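PDB 3SK7: protein SeqA from Vibrio cholerae, which binds pairs of hemimethylated GATC sequences in the oriC region and so keeps newly replicated origins from firing again in the same cell cycle. Local coordinates for residues 22-25 with 26-29; 31-34 with 35-38; 86-89 with 90-94; 97-101 with 102-106. All coordinates share one frame; numbering follows the deposited sequence.

Contact 1: 22-25 with 26-29; sequences NAID and RFML
Arg26 N donates to Asn22 O at 3.3 Å, the longest of four consecutive i to i+4 backbone bonds. Phe27 N reaches Ala23 O at 2.8 Å with an N-H...O angle of 169°. Met28 N pairs with Ile24 O, and Leu29 N with Asp25 O. Together they form the first turns of helix 23-37.

The polar side-chain contact belongs to Arg26. Its CG lies beside the backbone N (chi1 -67°) and the chain bends at chi3, which turns the guanidinium back along the start of the helix. One face of the group lies over the Asn22-Ala23 peptide. Asn22 C sits 3.8 Å above the guanidinium plane of Arg26, toward its rim. Further bonds fix the group: NH2 forms a salt bridge with the C-terminal carboxylate of Ile116, and NH1 bonds to Leu20 O. Asn22 occupies the N-cap position, but its side chain makes no capping bond.

The apolar contacts are on another side of the helix. Ile24 CG1 is anti to the backbone N (chi1 179°), and CD1 at its end lies 4.2 Å from Phe27 CD2. The methyl approaches the ring obliquely. The same CD1 is also 4.2 Å from Met28 CG. Phe27 and Met28 are buried. Ile24 and Phe27 both pack on Lys91 of helix 88-101, while Met28 and Ile24 meet Lys73 of strand 73-74. Leu29 packs on Phe17 and Glu16 of helix 15-18.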
ATOM      1  N   ASN A  22     -10.653  -3.090  -9.947  1.00 13.03           N
ATOM      2  CA  ASN A  22      -9.307  -3.327 -10.408  1.00 12.71           C
ATOM      3  C   ASN A  22      -8.296  -3.332  -9.268  1.00 10.55           C
ATOM      4  O   ASN A  22      -8.349  -2.505  -8.341  1.00 10.73           O
ATOM      5  CB  ASN A  22      -8.919  -2.283 -11.452  1.00 14.65           C
ATOM      6  CG  ASN A  22      -9.847  -2.289 -12.653  1.00 18.62           C
ATOM      7  OD1 ASN A  22      -9.622  -3.020 -13.608  1.00 25.23           O
ATOM      8  ND2 ASN A  22     -10.876  -1.468 -12.614  1.00 22.01           N
ATOM      9  N   ALA A  23      -7.353  -4.253  -9.380  1.00 11.11           N
ATOM     10  CA  ALA A  23      -6.345  -4.452  -8.337  1.00  8.62           C
ATOM     11  C   ALA A  23      -5.536  -3.206  -8.029  1.00 10.05           C
ATOM     12  O   ALA A  23      -5.249  -2.915  -6.873  1.00  9.40           O
ATOM     13  CB  ALA A  23      -5.407  -5.570  -8.714  1.00 11.51           C
ATOM     14  N   ILE A  24      -5.187  -2.457  -9.060  1.00 10.89           N
ATOM     15  CA  ILE A  24      -4.326  -1.295  -8.859  1.00  8.49           C
ATOM     16  C   ILE A  24      -4.982  -0.276  -7.908  1.00 10.74           C
ATOM     17  O   ILE A  24      -4.325   0.312  -7.052  1.00  9.54           O
ATOM     18  CB  ILE A  24      -3.945  -0.619 -10.173  1.00  9.80           C
ATOM     19  CG1 ILE A  24      -3.064   0.595  -9.922  1.00 15.53           C
ATOM     20  CG2 ILE A  24      -5.178  -0.209 -10.970  1.00 13.28           C
ATOM     21  CD1 ILE A  24      -1.783   0.278  -9.295  1.00 15.10           C
ATOM     22  N   ASP A  25      -6.293  -0.099  -8.039  1.00  7.03           N
ATOM     23  CA  ASP A  25      -6.985   0.899  -7.257  1.00  7.35           C
ATOM     24  C   ASP A  25      -7.203   0.419  -5.832  1.00  7.96           C
ATOM     25  O   ASP A  25      -7.129   1.200  -4.894  1.00  8.60           O
ATOM     26  CB  ASP A  25      -8.306   1.269  -7.902  1.00  9.92           C
ATOM     27  CG  ASP A  25      -8.110   1.908  -9.272  1.00 11.96           C
ATOM     28  OD1 ASP A  25      -7.270   2.846  -9.421  1.00 16.67           O
ATOM     29  OD2 ASP A  25      -8.778   1.441 -10.188  1.00 20.32           O
ATOM     30  N   ARG A  26      -7.410  -0.890  -5.666  1.00  5.88           N
ATOM     31  CA  ARG A  26      -7.542  -1.434  -4.356  1.00  7.26           C
ATOM     32  C   ARG A  26      -6.188  -1.327  -3.637  1.00  7.71           C
ATOM     33  O   ARG A  26      -6.120  -0.924  -2.472  1.00  7.15           O
ATOM     34  CB  ARG A  26      -7.959  -2.882  -4.434  1.00  8.05           C
ATOM     35  CG  ARG A  26      -9.359  -3.051  -4.984  1.00 10.28           C
ATOM     36  CD  ARG A  26      -9.950  -4.412  -4.677  1.00 18.94           C
ATOM     37  NE  ARG A  26      -9.331  -5.460  -5.466  1.00 23.50           N
ATOM     38  CZ  ARG A  26      -9.787  -5.867  -6.647  1.00 25.93           C
ATOM     39  NH1 ARG A  26     -10.843  -5.292  -7.180  1.00 27.22           N
ATOM     40  NH2 ARG A  26      -9.184  -6.839  -7.316  1.00 29.12           N
ATOM     41  N   PHE A  27      -5.120  -1.684  -4.352  1.00  6.10           N
ATOM     42  CA  PHE A  27      -3.736  -1.555  -3.870  1.00  5.99           C
ATOM     43  C   PHE A  27      -3.484  -0.126  -3.396  1.00  7.85           C
ATOM     44  O   PHE A  27      -3.008   0.113  -2.285  1.00  6.28           O
ATOM     45  CB  PHE A  27      -2.802  -1.960  -5.001  1.00  8.37           C
ATOM     46  CG  PHE A  27      -1.331  -1.773  -4.737  1.00  7.22           C
ATOM     47  CD1 PHE A  27      -0.670  -2.547  -3.810  1.00  6.49           C
ATOM     48  CD2 PHE A  27      -0.604  -0.873  -5.475  1.00  8.27           C
ATOM     49  CE1 PHE A  27       0.696  -2.433  -3.632  1.00  8.96           C
ATOM     50  CE2 PHE A  27       0.757  -0.759  -5.290  1.00 11.69           C
ATOM     51  CZ  PHE A  27       1.398  -1.532  -4.362  1.00 10.13           C
ATOM     52  N   MET A  28      -3.785   0.833  -4.260  1.00  7.00           N
ATOM     53  CA  MET A  28      -3.581   2.228  -3.920  1.00  6.53           C
ATOM     54  C   MET A  28      -4.390   2.715  -2.709  1.00  5.55           C
ATOM     55  O   MET A  28      -3.858   3.444  -1.853  1.00  7.24           O
ATOM     56  CB  MET A  28      -3.850   3.122  -5.129  1.00  6.55           C
ATOM     57  CG  MET A  28      -2.810   3.024  -6.236  1.00 11.42           C
ATOM     58  SD  MET A  28      -1.170   3.417  -5.638  1.00 18.71           S
ATOM     59  CE  MET A  28      -0.327   3.948  -7.084  1.00 22.33           C
ATOM     60  N   LEU A  29      -5.670   2.314  -2.643  1.00  5.77           N
ATOM     61  CA  LEU A  29      -6.494   2.742  -1.531  1.00  5.92           C
ATOM     62  C   LEU A  29      -6.027   2.102  -0.219  1.00  7.56           C
ATOM     63  O   LEU A  29      -6.052   2.729   0.827  1.00  7.24           O
ATOM     64  CB  LEU A  29      -7.965   2.440  -1.802  1.00  6.93           C
ATOM     65  CG  LEU A  29      -8.968   2.882  -0.743  1.00  8.38           C
ATOM     66  CD1 LEU A  29      -8.788   4.344  -0.385  1.00  9.48           C
ATOM     67  CD2 LEU A  29     -10.382   2.623  -1.225  1.00 10.00           C
TER

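Contact 2: 31-34 with 35-38; sequences LSTL and HRID
Four successive i to i+4 bonds, from His35 N to Leu31 O through Asp38 N to Leu34 O, carry helix 23-37 to its end, with Ile37 N to Thr33 O the shortest at 2.9 Å. The side chains of Thr33, Arg36 and Ile37 meet at the methyl of Thr33. CG2 of Thr33 is 3.7 Å from Arg36 NH1 and 3.9 Å from Ile37 CD1. Thr33 and Arg36 run side by side, and the bend at chi3 (62°) of Arg36 turns its guanidinium back toward the threonine. A water joins their polar ends: it donates to Thr33 OG1 at 2.7 Å and accepts from Arg36 NH1, in the plane of the guanidinium. Thr33 OG1 also bonds to Leu29 O one turn back. A second water donates to Ser32 O and meets His35 ND1 at 2.9 Å, at the edge of the imidazole. The His35 ring is nearly perpendicular to that of Phe42. Ile37 packs on Ala7 and Met8 of helix 3-12. Asp38 leaves helical geometry, and its OD1 accepts from Ser41 N while OD2 forms a salt bridge with Lys4. This is a helix-to-helix junction in which Asp38 ends helix 23-37 and N-caps helix 39-47.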
ATOM      1  N   LEU A  31      -2.863   1.349   0.483  1.00  5.16           N
ATOM      2  CA  LEU A  31      -1.694   2.140   0.866  1.00  5.10           C
ATOM      3  C   LEU A  31      -2.080   3.521   1.413  1.00  5.64           C
ATOM      4  O   LEU A  31      -1.550   3.961   2.438  1.00  5.80           O
ATOM      5  CB  LEU A  31      -0.729   2.276  -0.289  1.00  6.09           C
ATOM      6  CG  LEU A  31      -0.061   0.979  -0.754  1.00  6.66           C
ATOM      7  CD1 LEU A  31       0.595   1.193  -2.102  1.00  9.58           C
ATOM      8  CD2 LEU A  31       0.948   0.488   0.247  1.00  7.60           C
ATOM      9  N   SER A  32      -3.007   4.195   0.746  1.00  5.24           N
ATOM     10  CA  SER A  32      -3.445   5.503   1.226  0.61  5.79           C
ATOM     11  C   SER A  32      -4.000   5.387   2.631  1.00  5.09           C
ATOM     12  O   SER A  32      -3.793   6.276   3.474  1.00  6.77           O
ATOM     13  CB  SER A  32      -4.531   6.091   0.320  0.61  6.38           C
ATOM     14  OG  SER A  32      -4.045   6.422  -0.974  0.61  7.54           O
ATOM     15  N   THR A  33      -4.746   4.317   2.865  1.00  6.32           N
ATOM     16  CA  THR A  33      -5.403   4.126   4.152  1.00  5.43           C
ATOM     17  C   THR A  33      -4.389   3.835   5.258  1.00  5.94           C
ATOM     18  O   THR A  33      -4.506   4.345   6.372  1.00  5.57           O
ATOM     19  CB  THR A  33      -6.442   3.017   4.082  1.00  5.77           C
ATOM     20  OG1 THR A  33      -7.460   3.363   3.138  1.00  8.62           O
ATOM     21  CG2 THR A  33      -7.101   2.802   5.440  1.00  7.78           C
ATOM     22  N   LEU A  34      -3.393   3.014   4.945  1.00  6.51           N
ATOM     23  CA  LEU A  34      -2.340   2.714   5.913  1.00  6.79           C
ATOM     24  C   LEU A  34      -1.638   3.985   6.326  1.00  5.20           C
ATOM     25  O   LEU A  34      -1.328   4.189   7.515  1.00  7.59           O
ATOM     26  CB  LEU A  34      -1.342   1.709   5.335  1.00  6.50           C
ATOM     27  CG  LEU A  34      -1.869   0.279   5.216  1.00  6.88           C
ATOM     28  CD1 LEU A  34      -0.950  -0.526   4.344  1.00  5.27           C
ATOM     29  CD2 LEU A  34      -1.997  -0.387   6.553  1.00  8.58           C
ATOM     30  N   HIS A  35      -1.366   4.850   5.353  1.00  6.07           N
ATOM     31  CA  HIS A  35      -0.740   6.125   5.666  1.00  6.54           C
ATOM     32  C   HIS A  35      -1.627   7.017   6.533  1.00  6.88           C
ATOM     33  O   HIS A  35      -1.150   7.675   7.458  1.00  9.37           O
ATOM     34  CB  HIS A  35      -0.362   6.846   4.379  1.00  8.04           C
ATOM     35  CG  HIS A  35       0.213   8.217   4.583  1.00  8.13           C
ATOM     36  ND1 HIS A  35      -0.559   9.344   4.587  1.00  9.88           N
ATOM     37  CD2 HIS A  35       1.492   8.609   4.783  1.00  9.26           C
ATOM     38  CE1 HIS A  35       0.227  10.409   4.778  1.00 10.68           C
ATOM     39  NE2 HIS A  35       1.466   9.984   4.896  1.00 13.01           N
ATOM     40  N   ARG A  36      -2.908   7.061   6.217  1.00  6.92           N
ATOM     41  CA  ARG A  36      -3.866   7.815   7.006  1.00 10.21           C
ATOM     42  C   ARG A  36      -3.908   7.346   8.454  1.00 10.08           C
ATOM     43  O   ARG A  36      -3.962   8.165   9.395  1.00 12.83           O
ATOM     44  CB  ARG A  36      -5.262   7.686   6.389  1.00 10.88           C
ATOM     45  CG  ARG A  36      -6.317   8.456   7.150  1.00 16.30           C
ATOM     46  CD  ARG A  36      -7.619   8.565   6.372  1.00 20.54           C
ATOM     47  NE  ARG A  36      -8.242   7.274   6.103  1.00 25.35           N
ATOM     48  CZ  ARG A  36      -8.911   6.551   7.006  1.00 27.14           C
ATOM     49  NH1 ARG A  36      -9.460   5.386   6.658  1.00 22.37           N
ATOM     50  NH2 ARG A  36      -9.020   6.977   8.265  1.00 27.22           N
ATOM     51  N   ILE A  37      -3.893   6.025   8.639  1.00  8.57           N
ATOM     52  CA  ILE A  37      -3.981   5.440   9.974  1.00 10.27           C
ATOM     53  C   ILE A  37      -2.784   5.760  10.854  1.00 11.57           C
ATOM     54  O   ILE A  37      -2.937   6.013  12.054  1.00 15.15           O
ATOM     55  CB  ILE A  37      -4.142   3.885   9.877  1.00 13.23           C
ATOM     56  CG1 ILE A  37      -5.534   3.545   9.378  1.00 20.00           C
ATOM     57  CG2 ILE A  37      -3.861   3.224  11.218  1.00 20.95           C
ATOM     58  CD1 ILE A  37      -5.652   2.100   9.000  1.00 21.37           C
ATOM     59  N   ASP A  38      -1.578   5.722  10.287  1.00 11.08           N
ATOM     60  CA  ASP A  38      -0.371   6.011  11.058  1.00 13.86           C
ATOM     61  C   ASP A  38       0.740   6.443  10.099  1.00 10.93           C
ATOM     62  O   ASP A  38       1.504   5.631   9.602  1.00 11.50           O
ATOM     63  CB  ASP A  38       0.070   4.791  11.870  1.00 20.58           C
ATOM     64  CG  ASP A  38       1.184   5.103  12.847  1.00 23.16           C
ATOM     65  OD1 ASP A  38       1.937   6.083  12.621  1.00 24.91           O
ATOM     66  OD2 ASP A  38       1.309   4.340  13.834  1.00 31.50           O
TER
HETATM   67  O   HOH W   1      -3.314   9.342   3.709  1.00 21.15           O
HETATM   68  O   HOH W   2      -9.303   5.232   3.611  1.00 23.75           O

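Contact 3: 86-89 with 90-94; sequences NNTS and RKQQM
Lys91 reaches back past the start of its helix to Asn86. Its CB lies 3.5 Å from Thr88 O. Lys91 CG is beside the backbone N (chi1 -75°) and so points back toward the N-cap, 3.5 Å from Asn86 OD1 and about as far from Asn87 O. CD runs on past the same two oxygens. CE approaches Asn86 OD1, and the bend at chi4 (65°) brings NZ round to that atom. NZ donates to Asn86 OD1 at 2.8 Å, in the plane of the amide carbonyl. Asn86 O is also 2.8 Å from Lys91 NZ, but at a poor angle, so this is a close approach and not a hydrogen bond. NZ also donates to a water that meets Thr88 OG1.

Residues 86-94 hold the N-terminal end of helix 88-101, with Asn87 as N-cap. Asn87 OD1 accepts from Arg90 N at 2.9 Å. Asn87 O takes the first i to i+4 bond, from Lys91 N.

The amide of Asn86 has further neighbours. Its ND2 lies 3.6 Å from Met94 SD and bonds to Ile83 O, so both ends of the amide are engaged. Asn86 CB packs on Arg90 CG at 3.5 Å. On another side of the helix, a second water donates to Gln92 OE1 and bonds to Ser89 OG.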
ATOM      1  N   ASN A  86       4.055  -4.297 -11.939  1.00 17.68           N
ATOM      2  CA  ASN A  86       4.026  -5.565 -11.231  1.00 17.71           C
ATOM      3  C   ASN A  86       2.645  -6.201 -11.281  1.00 14.30           C
ATOM      4  O   ASN A  86       1.678  -5.543 -11.636  1.00 15.47           O
ATOM      5  CB  ASN A  86       4.475  -5.390  -9.775  1.00 21.95           C
ATOM      6  CG  ASN A  86       3.906  -4.141  -9.122  1.00 15.73           C
ATOM      7  OD1 ASN A  86       2.711  -3.857  -9.218  1.00 15.97           O
ATOM      8  ND2 ASN A  86       4.770  -3.378  -8.470  1.00 20.03           N
ATOM      9  N   ASN A  87       2.584  -7.477 -10.934  1.00 12.01           N
ATOM     10  CA  ASN A  87       1.341  -8.222 -10.918  1.00 11.00           C
ATOM     11  C   ASN A  87       0.700  -8.189  -9.531  1.00 10.67           C
ATOM     12  O   ASN A  87       1.246  -7.592  -8.591  1.00 10.39           O
ATOM     13  CB  ASN A  87       1.536  -9.666 -11.432  1.00 12.50           C
ATOM     14  CG  ASN A  87       2.416 -10.514 -10.540  1.00 13.65           C
ATOM     15  OD1 ASN A  87       2.798 -10.119  -9.447  1.00 14.53           O
ATOM     16  ND2 ASN A  87       2.727 -11.734 -11.009  1.00 15.23           N
ATOM     17  N   THR A  88      -0.463  -8.806  -9.395  1.00 12.20           N
ATOM     18  CA  THR A  88      -1.197  -8.751  -8.142  1.00 10.77           C
ATOM     19  C   THR A  88      -0.451  -9.480  -7.046  1.00 11.36           C
ATOM     20  O   THR A  88      -0.449  -9.046  -5.897  1.00 11.02           O
ATOM     21  CB  THR A  88      -2.602  -9.314  -8.323  1.00 13.85           C
ATOM     22  OG1 THR A  88      -3.327  -8.422  -9.178  1.00 19.74           O
ATOM     23  CG2 THR A  88      -3.317  -9.401  -6.992  1.00 18.41           C
ATOM     24  N   SER A  89       0.222 -10.570  -7.377  1.00 12.10           N
ATOM     25  CA  SER A  89       1.005 -11.278  -6.365  0.55 12.16           C
ATOM     26  C   SER A  89       2.067 -10.384  -5.740  1.00  9.67           C
ATOM     27  O   SER A  89       2.271 -10.371  -4.506  1.00 11.54           O
ATOM     28  CB  SER A  89       1.645 -12.522  -6.967  0.55 14.91           C
ATOM     29  OG  SER A  89       0.643 -13.449  -7.324  0.55 23.30           O
ATOM     30  N   ARG A  90       2.747  -9.622  -6.577  1.00  9.26           N
ATOM     31  CA  ARG A  90       3.790  -8.726  -6.098  1.00 10.33           C
ATOM     32  C   ARG A  90       3.178  -7.588  -5.260  1.00  9.91           C
ATOM     33  O   ARG A  90       3.724  -7.196  -4.214  1.00 10.18           O
ATOM     34  CB  ARG A  90       4.552  -8.161  -7.282  1.00 13.93           C
ATOM     35  CG  ARG A  90       5.542  -7.104  -6.906  1.00 18.56           C
ATOM     36  CD  ARG A  90       6.548  -7.602  -5.903  1.00 30.39           C
ATOM     37  NE  ARG A  90       7.206  -8.814  -6.371  1.00 34.31           N
ATOM     38  CZ  ARG A  90       8.020  -9.552  -5.630  1.00 42.57           C
ATOM     39  NH1 ARG A  90       8.563 -10.648  -6.149  1.00 42.28           N
ATOM     40  NH2 ARG A  90       8.279  -9.187  -4.376  1.00 47.82           N
ATOM     41  N   LYS A  91       2.040  -7.067  -5.708  1.00  8.64           N
ATOM     42  CA  LYS A  91       1.338  -6.036  -4.936  1.00  8.68           C
ATOM     43  C   LYS A  91       0.983  -6.568  -3.528  1.00  9.61           C
ATOM     44  O   LYS A  91       1.105  -5.852  -2.512  1.00  8.11           O
ATOM     45  CB  LYS A  91       0.068  -5.591  -5.652  1.00  8.25           C
ATOM     46  CG  LYS A  91       0.321  -4.687  -6.845  1.00  8.95           C
ATOM     47  CD  LYS A  91      -0.993  -4.356  -7.534  1.00 10.84           C
ATOM     48  CE  LYS A  91      -0.793  -3.459  -8.763  1.00 12.54           C
ATOM     49  NZ  LYS A  91      -0.015  -4.131  -9.881  1.00 12.95           N
ATOM     50  N   GLN A  92       0.530  -7.821  -3.473  1.00  7.02           N
ATOM     51  CA  GLN A  92       0.200  -8.441  -2.189  1.00  7.24           C
ATOM     52  C   GLN A  92       1.433  -8.501  -1.297  1.00  8.07           C
ATOM     53  O   GLN A  92       1.378  -8.187  -0.096  1.00  9.70           O
ATOM     54  CB  GLN A  92      -0.386  -9.843  -2.428  1.00  9.96           C
ATOM     55  CG  GLN A  92      -1.776  -9.831  -3.035  1.00 12.06           C
ATOM     56  CD  GLN A  92      -2.237 -11.188  -3.485  1.00 16.09           C
ATOM     57  OE1 GLN A  92      -1.450 -12.046  -3.882  1.00 19.16           O
ATOM     58  NE2 GLN A  92      -3.530 -11.372  -3.473  1.00 23.21           N
ATOM     59  N   GLN A  93       2.557  -8.919  -1.873  1.00  9.28           N
ATOM     60  CA  GLN A  93       3.784  -9.023  -1.088  1.00  9.24           C
ATOM     61  C   GLN A  93       4.255  -7.685  -0.560  1.00  8.40           C
ATOM     62  O   GLN A  93       4.771  -7.586   0.546  1.00  9.79           O
ATOM     63  CB  GLN A  93       4.904  -9.638  -1.946  1.00 14.05           C
ATOM     64  CG  GLN A  93       4.640 -11.084  -2.309  1.00 22.49           C
ATOM     65  CD  GLN A  93       5.733 -11.694  -3.184  1.00 32.68           C
ATOM     66  OE1 GLN A  93       6.453 -10.981  -3.876  1.00 37.13           O
ATOM     67  NE2 GLN A  93       5.866 -13.018  -3.138  1.00 37.96           N
ATOM     68  N   MET A  94       4.096  -6.653  -1.365  1.00  7.65           N
ATOM     69  CA  MET A  94       4.494  -5.304  -0.956  1.00  9.79           C
ATOM     70  C   MET A  94       3.649  -4.817   0.222  1.00  6.19           C
ATOM     71  O   MET A  94       4.170  -4.250   1.196  1.00  8.64           O
ATOM     72  CB  MET A  94       4.351  -4.345  -2.128  1.00 12.29           C
ATOM     73  CG  MET A  94       5.276  -4.694  -3.292  1.00 14.15           C
ATOM     74  SD  MET A  94       4.887  -3.879  -4.857  1.00 19.44           S
ATOM     75  CE  MET A  94       5.201  -2.224  -4.310  1.00 11.71           C
TER
HETATM   76  O   HOH W   3      -1.873  -6.083 -10.615  1.00 20.37           O
HETATM   77  O   HOH W   4      -1.746 -13.885  -5.879  1.00 36.02           O

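Contact 4: 97-101 with 102-106; sequences QVMVR and MGFPS
Met99 and Phe104 meet where helix 88-101 ends in a Schellman motif. Gly103 has positive phi (97°). Phe104 N donates back to Met99 O at 3.0 Å, and Gly103 N to Val100 O at 3.1 Å. The Gly103 bond comes in from above the carbonyl plane of Val100, off its lone pairs.

The tight part is the inner side. Met99 bends at chi3 (72°), which carries its methyl over one face of the Phe104 ring. CE is 3.8 Å from the ring centroid, a CH-pi contact. SD stands above the same ring at a greater distance, making this a Met-aromatic pair. Met99 O lies at the ring edge, in its plane. Next to this pair, Val98 and Met102 lie side by side, with CG1 of Val98 3.8 Å from Met102 SD. Val98, Met99, Met102 and Phe104 are all buried. Leu34 of helix 23-37 and Ile109 of helix 106-114 pack on both Met99 and Phe104, while Ala45 of helix 39-47 meets Met102.

The outer side is looser. Val100, Arg101 and Gly103 are exposed. Arg101 turns away to a salt bridge with Glu44 and a cation-pi contact with Phe48. Here a water bridges two backbone carbonyls, donating to Val100 O and to Phe104 O at 2.8 Å each.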
ATOM      1  N   GLN A  97       4.628  -6.714   3.392  1.00  8.13           N
ATOM      2  CA  GLN A  97       5.880  -6.219   3.949  0.61 10.76           C
ATOM      3  C   GLN A  97       5.653  -4.946   4.748  1.00  9.31           C
ATOM      4  O   GLN A  97       6.156  -4.780   5.910  1.00 10.90           O
ATOM      5  CB  GLN A  97       6.899  -5.952   2.837  0.61 15.19           C
ATOM      6  CG  GLN A  97       7.486  -7.215   2.231  0.61 22.94           C
ATOM      7  CD  GLN A  97       8.198  -6.995   0.902  0.61 30.37           C
ATOM      8  OE1 GLN A  97       8.569  -5.873   0.542  0.61 39.39           O
ATOM      9  NE2 GLN A  97       8.393  -8.084   0.163  0.61 29.80           N
ATOM     10  N   VAL A  98       4.887  -4.031   4.164  1.00  6.11           N
ATOM     11  CA  VAL A  98       4.593  -2.787   4.845  1.00  6.79           C
ATOM     12  C   VAL A  98       3.803  -3.020   6.146  1.00  7.35           C
ATOM     13  O   VAL A  98       4.134  -2.462   7.210  1.00  7.48           O
ATOM     14  CB  VAL A  98       3.812  -1.843   3.919  1.00  7.54           C
ATOM     15  CG1 VAL A  98       3.248  -0.655   4.675  1.00  8.52           C
ATOM     16  CG2 VAL A  98       4.699  -1.350   2.767  1.00  8.94           C
ATOM     17  N   MET A  99       2.751  -3.827   6.061  1.00  5.34           N
ATOM     18  CA  MET A  99       1.880  -4.018   7.201  1.00  5.88           C
ATOM     19  C   MET A  99       2.582  -4.787   8.314  1.00  8.29           C
ATOM     20  O   MET A  99       2.367  -4.506   9.487  1.00  7.57           O
ATOM     21  CB  MET A  99       0.595  -4.738   6.792  1.00  6.11           C
ATOM     22  CG  MET A  99      -0.353  -3.868   5.998  1.00  7.07           C
ATOM     23  SD  MET A  99      -1.975  -4.597   5.702  1.00  7.40           S
ATOM     24  CE  MET A  99      -2.652  -4.480   7.327  1.00  8.37           C
ATOM     25  N   VAL A 100       3.422  -5.755   7.956  1.00  6.92           N
ATOM     26  CA  VAL A 100       4.200  -6.465   8.965  1.00  7.03           C
ATOM     27  C   VAL A 100       5.118  -5.503   9.708  1.00  9.68           C
ATOM     28  O   VAL A 100       5.205  -5.544  10.964  1.00  9.92           O
ATOM     29  CB  VAL A 100       5.039  -7.593   8.325  1.00  9.31           C
ATOM     30  CG1 VAL A 100       6.086  -8.078   9.286  1.00 12.25           C
ATOM     31  CG2 VAL A 100       4.156  -8.745   7.928  1.00 11.51           C
ATOM     32  N   ARG A 101       5.806  -4.643   8.961  1.00  6.98           N
ATOM     33  CA  ARG A 101       6.703  -3.685   9.580  1.00 11.05           C
ATOM     34  C   ARG A 101       5.977  -2.653  10.451  1.00  7.82           C
ATOM     35  O   ARG A 101       6.508  -2.210  11.482  1.00 11.78           O
ATOM     36  CB  ARG A 101       7.523  -2.997   8.525  1.00 12.12           C
ATOM     37  CG  ARG A 101       8.522  -2.052   9.056  1.00 13.32           C
ATOM     38  CD  ARG A 101       9.631  -2.779   9.785  1.00 18.18           C
ATOM     39  NE  ARG A 101      10.732  -1.862  10.006  1.00 18.78           N
ATOM     40  CZ  ARG A 101      11.979  -2.232  10.224  1.00 19.37           C
ATOM     41  NH1 ARG A 101      12.889  -1.299  10.386  1.00 20.73           N
ATOM     42  NH2 ARG A 101      12.298  -3.520  10.281  1.00 22.63           N
ATOM     43  N   MET A 102       4.761  -2.300  10.047  1.00  8.38           N
ATOM     44  CA  MET A 102       3.956  -1.383  10.839  1.00  7.35           C
ATOM     45  C   MET A 102       3.361  -2.023  12.095  1.00  9.85           C
ATOM     46  O   MET A 102       2.755  -1.335  12.908  1.00 12.25           O
ATOM     47  CB  MET A 102       2.807  -0.810   9.988  1.00  6.96           C
ATOM     48  CG  MET A 102       3.221   0.168   8.893  1.00  7.71           C
ATOM     49  SD  MET A 102       1.838   0.777   7.913  1.00  8.60           S
ATOM     50  CE  MET A 102       1.028   1.886   9.054  1.00  8.85           C
ATOM     51  N   GLY A 103       3.503  -3.338  12.218  1.00  9.02           N
ATOM     52  CA  GLY A 103       3.099  -4.044  13.428  1.00 10.47           C
ATOM     53  C   GLY A 103       1.737  -4.698  13.425  1.00  7.81           C
ATOM     54  O   GLY A 103       1.245  -5.099  14.494  1.00  9.83           O
ATOM     55  N   PHE A 104       1.122  -4.816  12.248  1.00  7.41           N
ATOM     56  CA  PHE A 104      -0.170  -5.460  12.175  1.00  8.32           C
ATOM     57  C   PHE A 104      -0.044  -6.971  12.391  1.00 10.02           C
ATOM     58  O   PHE A 104       0.927  -7.613  12.016  1.00 10.49           O
ATOM     59  CB  PHE A 104      -0.817  -5.204  10.818  1.00  7.13           C
ATOM     60  CG  PHE A 104      -1.341  -3.816  10.640  1.00  7.98           C
ATOM     61  CD1 PHE A 104      -2.651  -3.514  10.958  1.00  6.24           C
ATOM     62  CD2 PHE A 104      -0.541  -2.816  10.123  1.00  7.79           C
ATOM     63  CE1 PHE A 104      -3.145  -2.236  10.767  1.00  7.58           C
ATOM     64  CE2 PHE A 104      -1.031  -1.540   9.939  1.00  7.68           C
ATOM     65  CZ  PHE A 104      -2.344  -1.264  10.259  1.00  6.91           C
ATOM     66  N   PRO A 105      -1.053  -7.554  13.012  1.00  7.62           N
ATOM     67  CA  PRO A 105      -1.128  -9.004  13.153  1.00  9.21           C
ATOM     68  C   PRO A 105      -1.475  -9.673  11.825  1.00  9.75           C
ATOM     69  O   PRO A 105      -2.107  -9.054  10.954  1.00 10.52           O
ATOM     70  CB  PRO A 105      -2.253  -9.204  14.161  1.00 11.58           C
ATOM     71  CG  PRO A 105      -3.091  -7.976  14.021  1.00 14.49           C
ATOM     72  CD  PRO A 105      -2.144  -6.861  13.685  1.00  9.17           C
ATOM     73  N   SER A 106      -1.083 -10.924  11.678  1.00  8.90           N
ATOM     74  CA  SER A 106      -1.137 -11.584  10.388  1.00  9.36           C
ATOM     75  C   SER A 106      -2.550 -11.781   9.923  1.00 12.64           C
ATOM     76  O   SER A 106      -2.807 -11.848   8.741  1.00 11.34           O
ATOM     77  CB  SER A 106      -0.429 -12.941  10.464  1.00 17.12           C
ATOM     78  OG  SER A 106       0.877 -12.786  10.952  1.00 32.11           O
TER
HETATM   79  O   HOH W   5       3.634  -7.192  12.536  1.00 14.42           O

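Overall arrangement
Two helices carry most of the four contacts. Contacts 1 and 2 are the start and end of helix 23-37, with centres 14 Å apart. Contacts 3 and 4 sit at the start and end of helix 88-101, contact 4 running on into the loop after it, with centres 15 Å apart. The starts pack together: Ala23 CB is 3.6 Å from Thr88 OG1, and Phe27 CZ is 3.9 Å from Met94 CE. The ends pack too, with Leu34 CD2 3.7 Å from Phe104 CE2 and Leu34 O 3.6 Å from Met102 CE. Diagonal pairs do not touch. Contacts 1 and 4, and contacts 2 and 3, each have centres 18 Å apart, on opposite sides of the chain centre. All four belong to the C-terminal domain of SeqA.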